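Local coordinates for copper-containing nitrite reductase (Hyphomicrobium denitrificans 1NES1, PDB 6TFO), which probably reduces nitrite to nitric oxide with electrons from a cytochrome c, working as a homotrimer that binds several copper ions, at residues C[85-90]-C[129-134]; C[184-189]-C[302-307]; C[224-229]-C[233-238]; C[394-397]-C[401-404]. All coordinates share one frame; numbering follows the deposited sequence.

Interaction 1. Residues C[85-90]-C[129-134]; sequences DQYAAR and GVLQVV
Tyr87 brings its ring up to Leu131 and Val133 inside the N-terminal cupredoxin domain, the one that carries the type 1 copper bound by His80, Cys117, His122 and Met127. The tyrosine belongs to the short turn between strands 83-84 and 89-90, next to a G1 beta bulge at Ala88 and Ala89; its two partners alternate along strand 128-134, so both side chains leave that strand on the side facing the turn.

The contacts between the segments are apolar. CE2 of Tyr87 meets CD2 of Leu131 at 4.0 Å, the two side chains crossing at about a right angle. Leu131 extends toward the ring, its CG anti to the backbone N (chi1 178°). Val133 comes from the opposite direction, and CG2 stands obliquely to the ring near its hydroxyl end. Phe105 and Phe113 also meet the ring, Phe113 edge-to-face, so the tyrosine lies in an aromatic cluster between the domain's two sheets.

Polar bonding lies around this contact. Asp85 O accepts a bond of 2.9 Å from Ala88 N, closing the turn that presents Tyr87, while the phenol oxygen hydrogen-bonds to the backbone N of Lys109. At that same end of the ring, Tyr87 OH lies 3.6 Å from Val133 CG2, the methyl anti to valine's carbonyl carbon.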
loop_
_atom_site.group_PDB
_atom_site.type_symbol
_atom_site.label_atom_id
_atom_site.label_comp_id
_atom_site.label_asym_id
_atom_site.label_seq_id
_atom_site.Cartn_x
_atom_site.Cartn_y
_atom_site.Cartn_z
ATOM N N ASP C 85 -19.282 18.219 29.923
ATOM C CA ASP C 85 -20.474 19.047 30.266
ATOM C C ASP C 85 -20.134 19.995 31.422
ATOM O O ASP C 85 -20.461 21.203 31.306
ATOM C CB ASP C 85 -21.695 18.176 30.581
ATOM C CG ASP C 85 -22.336 17.555 29.343
ATOM O OD1 ASP C 85 -22.116 18.065 28.241
ATOM O OD2 ASP C 85 -23.043 16.564 29.491
ATOM N N GLN C 86 -19.464 19.474 32.459
ATOM C CA GLN C 86 -19.294 20.124 33.787
ATOM C C GLN C 86 -18.320 21.294 33.653
ATOM O O GLN C 86 -18.249 22.091 34.586
ATOM C CB GLN C 86 -18.812 19.112 34.831
ATOM C CG GLN C 86 -19.722 17.898 34.937
ATOM C CD GLN C 86 -19.670 16.973 33.738
ATOM O OE1 GLN C 86 -18.781 17.041 32.881
ATOM N NE2 GLN C 86 -20.646 16.082 33.672
ATOM N N TYR C 87 -17.586 21.358 32.534
ATOM C CA TYR C 87 -16.601 22.417 32.198
ATOM C C TYR C 87 -17.109 23.272 31.035
ATOM O O TYR C 87 -16.366 24.130 30.556
ATOM C CB TYR C 87 -15.251 21.785 31.855
ATOM C CG TYR C 87 -14.532 21.267 33.072
ATOM C CD1 TYR C 87 -13.899 22.136 33.926
ATOM C CD2 TYR C 87 -14.540 19.927 33.414
ATOM C CE1 TYR C 87 -13.249 21.687 35.057
ATOM C CE2 TYR C 87 -13.903 19.464 34.549
ATOM C CZ TYR C 87 -13.247 20.349 35.379
ATOM O OH TYR C 87 -12.591 19.925 36.497
ATOM N N ALA C 88 -18.331 23.051 30.569
ATOM C CA ALA C 88 -18.861 23.707 29.357
ATOM C C ALA C 88 -17.762 23.815 28.292
ATOM O O ALA C 88 -17.715 24.817 27.594
ATOM C CB ALA C 88 -19.392 25.057 29.736
ATOM N N ALA C 89 -16.914 22.798 28.178
ATOM C CA ALA C 89 -15.768 22.720 27.241
ATOM C C ALA C 89 -16.140 21.802 26.075
ATOM O O ALA C 89 -16.654 20.706 26.342
ATOM C CB ALA C 89 -14.559 22.186 27.974
ATOM N N ARG C 90 -15.892 22.224 24.837
ATOM C CA ARG C 90 -16.097 21.336 23.668
ATOM C C ARG C 90 -15.163 21.741 22.527
ATOM O O ARG C 90 -14.766 22.911 22.447
ATOM C CB ARG C 90 -17.559 21.344 23.218
ATOM C CG ARG C 90 -18.013 22.647 22.581
ATOM C CD ARG C 90 -19.534 22.715 22.525
ATOM N NE ARG C 90 -20.071 21.612 21.747
ATOM C CZ ARG C 90 -21.188 20.949 22.034
ATOM N NH1 ARG C 90 -21.920 21.268 23.086
ATOM N NH2 ARG C 90 -21.574 19.941 21.280
ATOM N N GLY C 129 -15.202 8.622 26.973
ATOM C CA GLY C 129 -14.147 8.291 27.949
ATOM C C GLY C 129 -14.290 9.155 29.182
ATOM O O GLY C 129 -15.218 10.021 29.211
ATOM N N VAL C 130 -13.415 8.963 30.168
ATOM C CA VAL C 130 -13.472 9.775 31.417
ATOM C C VAL C 130 -12.220 10.660 31.491
ATOM O O VAL C 130 -11.085 10.194 31.163
ATOM C CB VAL C 130 -13.723 8.916 32.675
ATOM C CG1 VAL C 130 -14.327 7.557 32.327
ATOM C CG2 VAL C 130 -12.491 8.744 33.541
ATOM N N LEU C 131 -12.459 11.927 31.824
ATOM C CA LEU C 131 -11.465 12.873 32.378
ATOM C C LEU C 131 -11.413 12.647 33.885
ATOM O O LEU C 131 -12.459 12.792 34.524
ATOM C CB LEU C 131 -11.926 14.294 32.054
ATOM C CG LEU C 131 -11.048 15.414 32.602
ATOM C CD1 LEU C 131 -9.733 15.505 31.828
ATOM C CD2 LEU C 131 -11.789 16.748 32.553
ATOM N N GLN C 132 -10.260 12.277 34.438
ATOM C CA GLN C 132 -10.105 12.183 35.915
ATOM C C GLN C 132 -9.253 13.346 36.408
ATOM O O GLN C 132 -8.052 13.388 36.053
ATOM C CB GLN C 132 -9.505 10.864 36.390
ATOM C CG GLN C 132 -10.192 10.420 37.670
ATOM C CD GLN C 132 -9.423 9.415 38.479
ATOM O OE1 GLN C 132 -8.428 8.843 38.029
ATOM N NE2 GLN C 132 -9.908 9.207 39.694
ATOM N N VAL C 133 -9.877 14.228 37.194
ATOM C CA VAL C 133 -9.238 15.383 37.887
ATOM C C VAL C 133 -8.972 14.980 39.344
ATOM O O VAL C 133 -9.940 14.808 40.110
ATOM C CB VAL C 133 -10.120 16.636 37.787
ATOM C CG1 VAL C 133 -9.407 17.854 38.335
ATOM C CG2 VAL C 133 -10.591 16.882 36.359
ATOM N N VAL C 134 -7.692 14.842 39.687
ATOM C CA VAL C 134 -7.170 14.278 40.961
ATOM C C VAL C 134 -6.653 15.426 41.814
ATOM O O VAL C 134 -6.069 16.377 41.293
ATOM C CB VAL C 134 -6.065 13.257 40.647
ATOM C CG1 VAL C 134 -4.992 13.187 41.719
ATOM C CG2 VAL C 134 -6.663 11.886 40.373
#

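Interaction 2. Residues C[184-189]-C[302-307]; sequences TTYTYW and IYTVKP
Ile302 is wedged against two tyrosines of strand 184-191. Its CG2 sits over one face of the Tyr186 ring in a CH-pi contact, 3.9 Å from the ring centroid and 15° off the ring normal. The other arm goes elsewhere: CD1 comes to 3.7 Å from CE2 of Tyr188, obliquely to that ring. Thr304 adds a looser touch, its CG2 lying 4.1 Å from CD1 of Tyr186.

One water ties the polar end of Tyr186 to the facing backbone. It lies 3.1 Å from Tyr186 OH and accepts a bond from Tyr303 N at 2.6 Å, so the hydroxyl and the amide are linked without meeting directly.

The two tyrosines also pack on each other, CD2 of Tyr186 standing 4.2 Å above the middle of the Tyr188 ring. Strand 184-191 is part of the second cupredoxin domain, whereas Ile302 ends strand 293-302, which lies in a sheet of the third, so the isoleucine packs across the seam between two beta-sandwiches. Helix 268-274 covers part of this seam, with Thr273 on Ile302.

Farther out, Tyr188 OH is hydrogen-bonded to Gly333 O, which fixes the far end of that ring. Thr304 curls the loop back on itself: its OG1, held between the backbone N and the carbonyl carbon (chi1 57°), donates to Lys306 O at 2.7 Å, nearly in line with that carbonyl. Lys320 NZ then bonds the carbonyl oxygens of both Thr304 and Val305.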
loop_
_atom_site.group_PDB
_atom_site.type_symbol
_atom_site.label_atom_id
_atom_site.label_comp_id
_atom_site.label_asym_id
_atom_site.label_seq_id
_atom_site.Cartn_x
_atom_site.Cartn_y
_atom_site.Cartn_z
ATOM N N THR C 184 11.665 10.144 28.538
ATOM C CA THR C 184 12.317 9.937 27.220
ATOM C C THR C 184 13.771 10.393 27.296
ATOM O O THR C 184 14.061 11.422 27.931
ATOM C CB THR C 184 11.470 10.478 26.053
ATOM O OG1 THR C 184 12.269 11.165 25.098
ATOM C CG2 THR C 184 10.331 11.359 26.497
ATOM N N THR C 185 14.652 9.581 26.714
ATOM C CA THR C 185 16.123 9.775 26.742
ATOM C C THR C 185 16.614 9.921 25.302
ATOM O O THR C 185 15.805 9.762 24.377
ATOM C CB THR C 185 16.794 8.651 27.539
ATOM O OG1 THR C 185 16.656 7.436 26.810
ATOM C CG2 THR C 185 16.202 8.490 28.922
ATOM N N TYR C 186 17.889 10.272 25.142
ATOM C CA TYR C 186 18.563 10.576 23.856
ATOM C C TYR C 186 20.057 10.564 24.147
ATOM O O TYR C 186 20.441 10.801 25.286
ATOM C CB TYR C 186 18.061 11.904 23.275
ATOM C CG TYR C 186 18.580 12.248 21.901
ATOM C CD1 TYR C 186 18.010 11.712 20.759
ATOM C CD2 TYR C 186 19.640 13.121 21.730
ATOM C CE1 TYR C 186 18.495 12.011 19.490
ATOM C CE2 TYR C 186 20.138 13.438 20.468
ATOM C CZ TYR C 186 19.560 12.888 19.333
ATOM O OH TYR C 186 20.045 13.217 18.092
ATOM N N THR C 187 20.874 10.248 23.158
ATOM C CA THR C 187 22.346 10.240 23.288
ATOM C C THR C 187 22.820 11.614 22.827
ATOM O O THR C 187 22.783 11.891 21.609
ATOM C CB THR C 187 22.996 9.067 22.547
ATOM O OG1 THR C 187 22.575 7.875 23.213
ATOM C CG2 THR C 187 24.506 9.139 22.525
ATOM N N TYR C 188 23.177 12.451 23.801
ATOM C CA TYR C 188 23.748 13.793 23.586
ATOM C C TYR C 188 25.253 13.661 23.370
ATOM O O TYR C 188 25.903 12.748 23.967
ATOM C CB TYR C 188 23.437 14.690 24.779
ATOM C CG TYR C 188 21.982 15.063 24.928
ATOM C CD1 TYR C 188 21.106 14.253 25.623
ATOM C CD2 TYR C 188 21.482 16.238 24.384
ATOM C CE1 TYR C 188 19.780 14.612 25.801
ATOM C CE2 TYR C 188 20.160 16.609 24.549
ATOM C CZ TYR C 188 19.306 15.792 25.256
ATOM O OH TYR C 188 17.992 16.126 25.382
ATOM N N TRP C 189 25.768 14.523 22.495
ATOM C CA TRP C 189 27.196 14.907 22.401
ATOM C C TRP C 189 27.341 16.340 22.932
ATOM O O TRP C 189 26.573 17.212 22.495
ATOM C CB TRP C 189 27.712 14.774 20.962
ATOM C CG TRP C 189 27.497 13.430 20.347
ATOM C CD1 TRP C 189 27.201 12.273 20.998
ATOM C CD2 TRP C 189 27.624 13.093 18.954
ATOM N NE1 TRP C 189 27.099 11.248 20.100
ATOM C CE2 TRP C 189 27.344 11.717 18.837
ATOM C CE3 TRP C 189 27.921 13.810 17.796
ATOM C CZ2 TRP C 189 27.365 11.052 17.613
ATOM C CZ3 TRP C 189 27.952 13.150 16.586
ATOM C CH2 TRP C 189 27.678 11.788 16.498
ATOM N N ILE C 302 16.294 18.836 17.919
ATOM C CA ILE C 302 16.644 17.393 17.922
ATOM C C ILE C 302 15.681 16.688 16.954
ATOM O O ILE C 302 14.473 17.013 16.941
ATOM C CB ILE C 302 16.655 16.844 19.371
ATOM C CG1 ILE C 302 17.867 17.380 20.139
ATOM C CG2 ILE C 302 16.604 15.324 19.390
ATOM C CD1 ILE C 302 17.943 16.939 21.577
ATOM N N TYR C 303 16.241 15.799 16.139
ATOM C CA TYR C 303 15.589 15.123 14.989
ATOM C C TYR C 303 15.468 13.632 15.325
ATOM O O TYR C 303 16.416 12.868 15.097
ATOM C CB TYR C 303 16.412 15.362 13.718
ATOM C CG TYR C 303 16.543 16.802 13.314
ATOM C CD1 TYR C 303 17.441 17.646 13.953
ATOM C CD2 TYR C 303 15.756 17.334 12.307
ATOM C CE1 TYR C 303 17.567 18.983 13.587
ATOM C CE2 TYR C 303 15.870 18.665 11.926
ATOM C CZ TYR C 303 16.774 19.497 12.568
ATOM O OH TYR C 303 16.884 20.812 12.214
ATOM N N THR C 304 14.339 13.230 15.900
ATOM C CA THR C 304 14.115 11.846 16.378
ATOM C C THR C 304 13.249 11.070 15.390
ATOM O O THR C 304 12.360 11.686 14.750
ATOM C CB THR C 304 13.491 11.835 17.775
ATOM O OG1 THR C 304 12.271 12.581 17.739
ATOM C CG2 THR C 304 14.422 12.407 18.821
ATOM N N VAL C 305 13.499 9.756 15.320
ATOM C CA VAL C 305 12.699 8.757 14.557
ATOM C C VAL C 305 11.231 8.905 14.971
ATOM O O VAL C 305 10.395 9.053 14.072
ATOM C CB VAL C 305 13.220 7.326 14.785
ATOM C CG1 VAL C 305 12.277 6.273 14.212
ATOM C CG2 VAL C 305 14.629 7.131 14.229
ATOM N N LYS C 306 10.948 8.892 16.277
ATOM C CA LYS C 306 9.569 8.916 16.839
ATOM C C LYS C 306 9.152 10.348 17.144
ATOM O O LYS C 306 9.979 11.186 17.504
ATOM C CB LYS C 306 9.444 8.104 18.136
ATOM C CG LYS C 306 9.807 6.625 18.062
ATOM C CD LYS C 306 8.931 5.827 17.126
ATOM C CE LYS C 306 9.278 4.354 17.118
ATOM N NZ LYS C 306 8.134 3.549 16.638
ATOM N N PRO C 307 7.835 10.648 17.064
ATOM C CA PRO C 307 7.337 12.000 17.296
ATOM C C PRO C 307 7.657 12.515 18.702
ATOM O O PRO C 307 7.896 11.708 19.605
ATOM C CB PRO C 307 5.817 11.875 17.148
ATOM C CG PRO C 307 5.607 10.595 16.370
ATOM C CD PRO C 307 6.754 9.698 16.762
HETATM O O HOH W 1 18.747 15.125 15.956
#

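Interaction 3. Residues C[224-229]-C[233-238]; sequences VDFHGA and GGAAAY. With CU (copper (II) ion), chain K.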
loop_
_atom_site.group_PDB
_atom_site.type_symbol
_atom_site.label_atom_id
_atom_site.label_comp_id
_atom_site.label_asym_id
_atom_site.label_seq_id
_atom_site.Cartn_x
_atom_site.Cartn_y
_atom_site.Cartn_z
ATOM N N VAL C 224 36.263 22.025 17.811
ATOM C CA VAL C 224 35.541 23.287 18.124
ATOM C C VAL C 224 35.931 24.356 17.107
ATOM O O VAL C 224 37.121 24.464 16.767
ATOM C CB VAL C 224 35.788 23.733 19.569
ATOM C CG1 VAL C 224 37.255 23.980 19.838
ATOM C CG2 VAL C 224 34.959 24.950 19.919
ATOM N N ASP C 225 34.910 25.044 16.604
ATOM C CA ASP C 225 34.963 26.281 15.795
ATOM C C ASP C 225 34.351 27.347 16.696
ATOM O O ASP C 225 33.208 27.129 17.147
ATOM C CB ASP C 225 34.217 26.065 14.472
ATOM C CG ASP C 225 33.837 27.302 13.676
ATOM O OD1 ASP C 225 34.248 28.394 14.078
ATOM O OD2 ASP C 225 33.116 27.151 12.647
ATOM N N PHE C 226 35.128 28.383 17.039
ATOM C CA PHE C 226 34.649 29.620 17.716
ATOM C C PHE C 226 34.426 30.715 16.667
ATOM O O PHE C 226 35.377 31.036 15.908
ATOM C CB PHE C 226 35.674 30.152 18.714
ATOM C CG PHE C 226 36.125 29.168 19.751
ATOM C CD1 PHE C 226 35.415 29.013 20.925
ATOM C CD2 PHE C 226 37.277 28.430 19.558
ATOM C CE1 PHE C 226 35.853 28.147 21.904
ATOM C CE2 PHE C 226 37.700 27.539 20.527
ATOM C CZ PHE C 226 36.990 27.401 21.697
ATOM N N HIS C 227 33.225 31.296 16.636
ATOM C CA HIS C 227 32.877 32.378 15.682
ATOM C C HIS C 227 33.702 33.627 16.010
ATOM O O HIS C 227 33.765 34.512 15.131
ATOM C CB HIS C 227 31.361 32.592 15.658
ATOM C CG HIS C 227 30.641 31.508 14.933
ATOM N ND1 HIS C 227 29.327 31.637 14.551
ATOM C CD2 HIS C 227 31.059 30.295 14.494
ATOM C CE1 HIS C 227 28.953 30.538 13.934
ATOM N NE2 HIS C 227 29.998 29.698 13.883
ATOM N N GLY C 228 34.312 33.671 17.206
ATOM C CA GLY C 228 35.153 34.791 17.687
ATOM C C GLY C 228 36.646 34.561 17.495
ATOM O O GLY C 228 37.417 35.332 18.067
ATOM N N ALA C 229 37.057 33.521 16.759
ATOM C CA ALA C 229 38.474 33.223 16.436
ATOM C C ALA C 229 38.711 33.432 14.940
ATOM O O ALA C 229 37.795 33.146 14.128
ATOM C CB ALA C 229 38.839 31.817 16.840
ATOM N N GLY C 233 39.022 27.230 10.128
ATOM C CA GLY C 233 37.896 26.514 10.766
ATOM C C GLY C 233 37.457 27.150 12.080
ATOM O O GLY C 233 36.725 26.480 12.841
ATOM N N GLY C 234 37.881 28.390 12.357
ATOM C CA GLY C 234 37.647 29.061 13.647
ATOM C C GLY C 234 38.249 28.280 14.804
ATOM O O GLY C 234 37.674 28.362 15.925
ATOM N N ALA C 235 39.363 27.571 14.546
ATOM C CA ALA C 235 40.111 26.692 15.489
ATOM C C ALA C 235 39.858 25.200 15.174
ATOM O O ALA C 235 40.636 24.351 15.661
ATOM C CB ALA C 235 39.777 27.024 16.937
ATOM N N ALA C 236 38.810 24.880 14.409
ATOM C CA ALA C 236 38.401 23.499 14.041
ATOM C C ALA C 236 39.565 22.735 13.393
ATOM O O ALA C 236 39.757 21.555 13.739
ATOM C CB ALA C 236 37.211 23.535 13.114
ATOM N N ALA C 237 40.334 23.379 12.514
ATOM C CA ALA C 237 41.455 22.752 11.782
ATOM C C ALA C 237 42.597 22.343 12.728
ATOM O O ALA C 237 43.514 21.669 12.253
ATOM C CB ALA C 237 41.953 23.680 10.701
ATOM N N TYR C 238 42.580 22.753 13.998
ATOM C CA TYR C 238 43.654 22.462 14.988
ATOM C C TYR C 238 43.109 21.572 16.114
ATOM O O TYR C 238 43.942 21.127 16.927
ATOM C CB TYR C 238 44.247 23.763 15.568
ATOM C CG TYR C 238 44.748 24.763 14.550
ATOM C CD1 TYR C 238 43.871 25.607 13.886
ATOM C CD2 TYR C 238 46.094 24.865 14.239
ATOM C CE1 TYR C 238 44.308 26.510 12.933
ATOM C CE2 TYR C 238 46.555 25.777 13.300
ATOM C CZ TYR C 238 45.658 26.609 12.650
ATOM O OH TYR C 238 46.065 27.512 11.708
HETATM CU CU CU K . 29.848 28.037 12.712
HETATM O O HOH W 2 30.894 27.529 10.992
#
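With CG anti to the backbone N (chi1 164°), Asp225 turns its carboxylate across Gly233 and Gly234 and on toward the copper; Phe226, whose CG lies beside the backbone N (chi1 -55°), sends its ring the other way. OD1 of Asp225 comes to 3.5 Å from CA of Gly234, whose lack of a side chain allows this closeness. The backbones are joined by a hydrogen bond from Phe226 N to Gly234 O, 2.8 Å and fairly straight at 162°. Ala235 CB meets the edge of the phenylalanine ring, 3.9 Å from CD2, and Val224 CG2 lies over one ring face, toward its rim.

The contact lies beside the type 2 copper site, the nitrite-reducing centre of this enzyme family. His227, in a type I turn running from Phe226 to Ala229, binds copper through NE2 at 2.0 Å. Water 2 is a further ligand, 2.1 Å from the copper, and donates a hydrogen bond of 2.8 Å to Asp225 OD2, so in this model the aspartate is a second-shell residue that holds the copper-bound water. Asp225 OD1 lies in the plane of the His227 ring, at its edge. His262 of the same chain and His419 of a neighbouring subunit complete the site.

Strand 225-226 is an edge strand of its sheet, paired with strand 257-262, while Val224 and Phe226 pack onto Leu210 of strand 207-214 in the facing sheet.

Interaction 4. Residues C[394-397]-C[401-404]; sequences VSVP and ATIV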
loop_
_atom_site.group_PDB
_atom_site.type_symbol
_atom_site.label_atom_id
_atom_site.label_comp_id
_atom_site.label_asym_id
_atom_site.label_seq_id
_atom_site.Cartn_x
_atom_site.Cartn_y
_atom_site.Cartn_z
ATOM N N VAL C 394 13.193 39.549 18.327
ATOM C CA VAL C 394 14.406 39.611 17.450
ATOM C C VAL C 394 14.691 38.246 16.801
ATOM O O VAL C 394 14.819 37.254 17.533
ATOM C CB VAL C 394 15.627 40.128 18.239
ATOM C CG1 VAL C 394 15.765 39.427 19.591
ATOM C CG2 VAL C 394 16.919 40.045 17.414
ATOM N N SER C 395 14.830 38.219 15.471
ATOM C CA SER C 395 15.343 37.072 14.670
ATOM C C SER C 395 16.804 36.805 15.032
ATOM O O SER C 395 17.612 37.722 14.869
ATOM C CB SER C 395 15.242 37.326 13.186
ATOM O OG SER C 395 13.899 37.507 12.801
ATOM N N VAL C 396 17.132 35.595 15.478
ATOM C CA VAL C 396 18.524 35.129 15.728
ATOM C C VAL C 396 18.742 33.907 14.843
ATOM O O VAL C 396 18.062 32.886 14.990
ATOM C CB VAL C 396 18.743 34.795 17.213
ATOM C CG1 VAL C 396 20.195 34.439 17.501
ATOM C CG2 VAL C 396 18.259 35.906 18.119
ATOM N N PRO C 397 19.697 33.959 13.891
ATOM C CA PRO C 397 19.929 32.825 13.005
ATOM C C PRO C 397 20.686 31.721 13.721
ATOM O O PRO C 397 21.296 31.951 14.756
ATOM C CB PRO C 397 20.779 33.419 11.880
ATOM C CG PRO C 397 21.555 34.535 12.564
ATOM C CD PRO C 397 20.637 35.064 13.650
ATOM N N ALA C 401 24.029 34.800 17.637
ATOM C CA ALA C 401 23.681 35.116 19.037
ATOM C C ALA C 401 23.396 36.609 19.107
ATOM O O ALA C 401 23.692 37.312 18.143
ATOM C CB ALA C 401 24.800 34.716 19.972
ATOM N N THR C 402 22.759 37.018 20.191
ATOM C CA THR C 402 22.394 38.410 20.508
ATOM C C THR C 402 22.481 38.590 22.025
ATOM O O THR C 402 22.744 37.589 22.757
ATOM C CB THR C 402 21.004 38.789 19.974
ATOM O OG1 THR C 402 20.842 40.211 20.060
ATOM C CG2 THR C 402 19.871 38.149 20.738
ATOM N N ILE C 403 22.313 39.840 22.445
ATOM C CA ILE C 403 22.162 40.245 23.859
ATOM C C ILE C 403 20.885 41.062 23.920
ATOM O O ILE C 403 20.714 41.934 23.059
ATOM C CB ILE C 403 23.392 41.044 24.313
ATOM C CG1 ILE C 403 24.650 40.170 24.307
ATOM C CG2 ILE C 403 23.136 41.691 25.662
ATOM C CD1 ILE C 403 25.944 40.945 24.425
ATOM N N VAL C 404 20.011 40.752 24.860
ATOM C CA VAL C 404 18.839 41.600 25.179
ATOM C C VAL C 404 18.951 41.957 26.660
ATOM O O VAL C 404 19.456 41.121 27.429
ATOM C CB VAL C 404 17.505 40.903 24.859
ATOM C CG1 VAL C 404 17.384 40.574 23.379
ATOM C CG2 VAL C 404 17.294 39.665 25.713
#
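Val394 and Val396 meet Thr402 and Val404 in an apolar contact between the two sheets of the third cupredoxin domain. Strand 393-396 lies at the edge of one sheet and strand 400-407 inside the other, and all four side chains leave their backbones toward the other strand.

The closest side-chain meeting is methyl to methyl: Val396 CG2 lies 3.8 Å from Thr402 CG2, the two side chains crossing at about a right angle. Val396 uses its other branch as well. CG1, anti to the backbone N (chi1 -175°), leans over the start of the opposite strand and comes to 3.9 Å from Ala401 N. Two residues along each strand, Val394 CG1 makes a wider contact with Val404 CG1 at 4.3 Å.

The chain passes from one sheet to the other within a few residues, forming a beta arch: the strands touch through side chains, and each takes its backbone partners from its own sheet. Val394 and Val396 pair with Phe367 and Ser365, Thr402 and Val404 with Phe356 and Ile354. The axes of the two short strands approach to 7.7 Å, with 150° between their directions.

Thr402 is buried, yet its hydroxyl is satisfied. OG1 points anti to the backbone N (chi1 -168°) and hydrogen-bonds to Tyr378 O, which leaves CG2 directed at the valines. Val377 packs against Val394, Thr402 and Val404 alike. Beyond the domain, Leu380 of a second subunit rests on Val394, and Gln392 of the third subunit reaches Ala401.

Interactions 1 and 4 share an apolar chemistry, one in the first cupredoxin domain and one in the third, with centres 42 Å apart. Interaction 1 packs a partly exposed tyrosine from a turn over a strand of the turn's own sheet, whereas interaction 4 alone packs one sheet against the other, and every touching residue there is buried. Interaction 2 works between the second and third domains, and combines CH-pi packing with a bridging water. Interaction 3 differs most: one backbone hydrogen bond and close packing on glycines lie beside a copper ligand and a copper-bound water. It falls within the chain span closed by interaction 2. Interactions 3 and 4 come within about 7 Å at their nearest atoms, and both adjoin the third subunit.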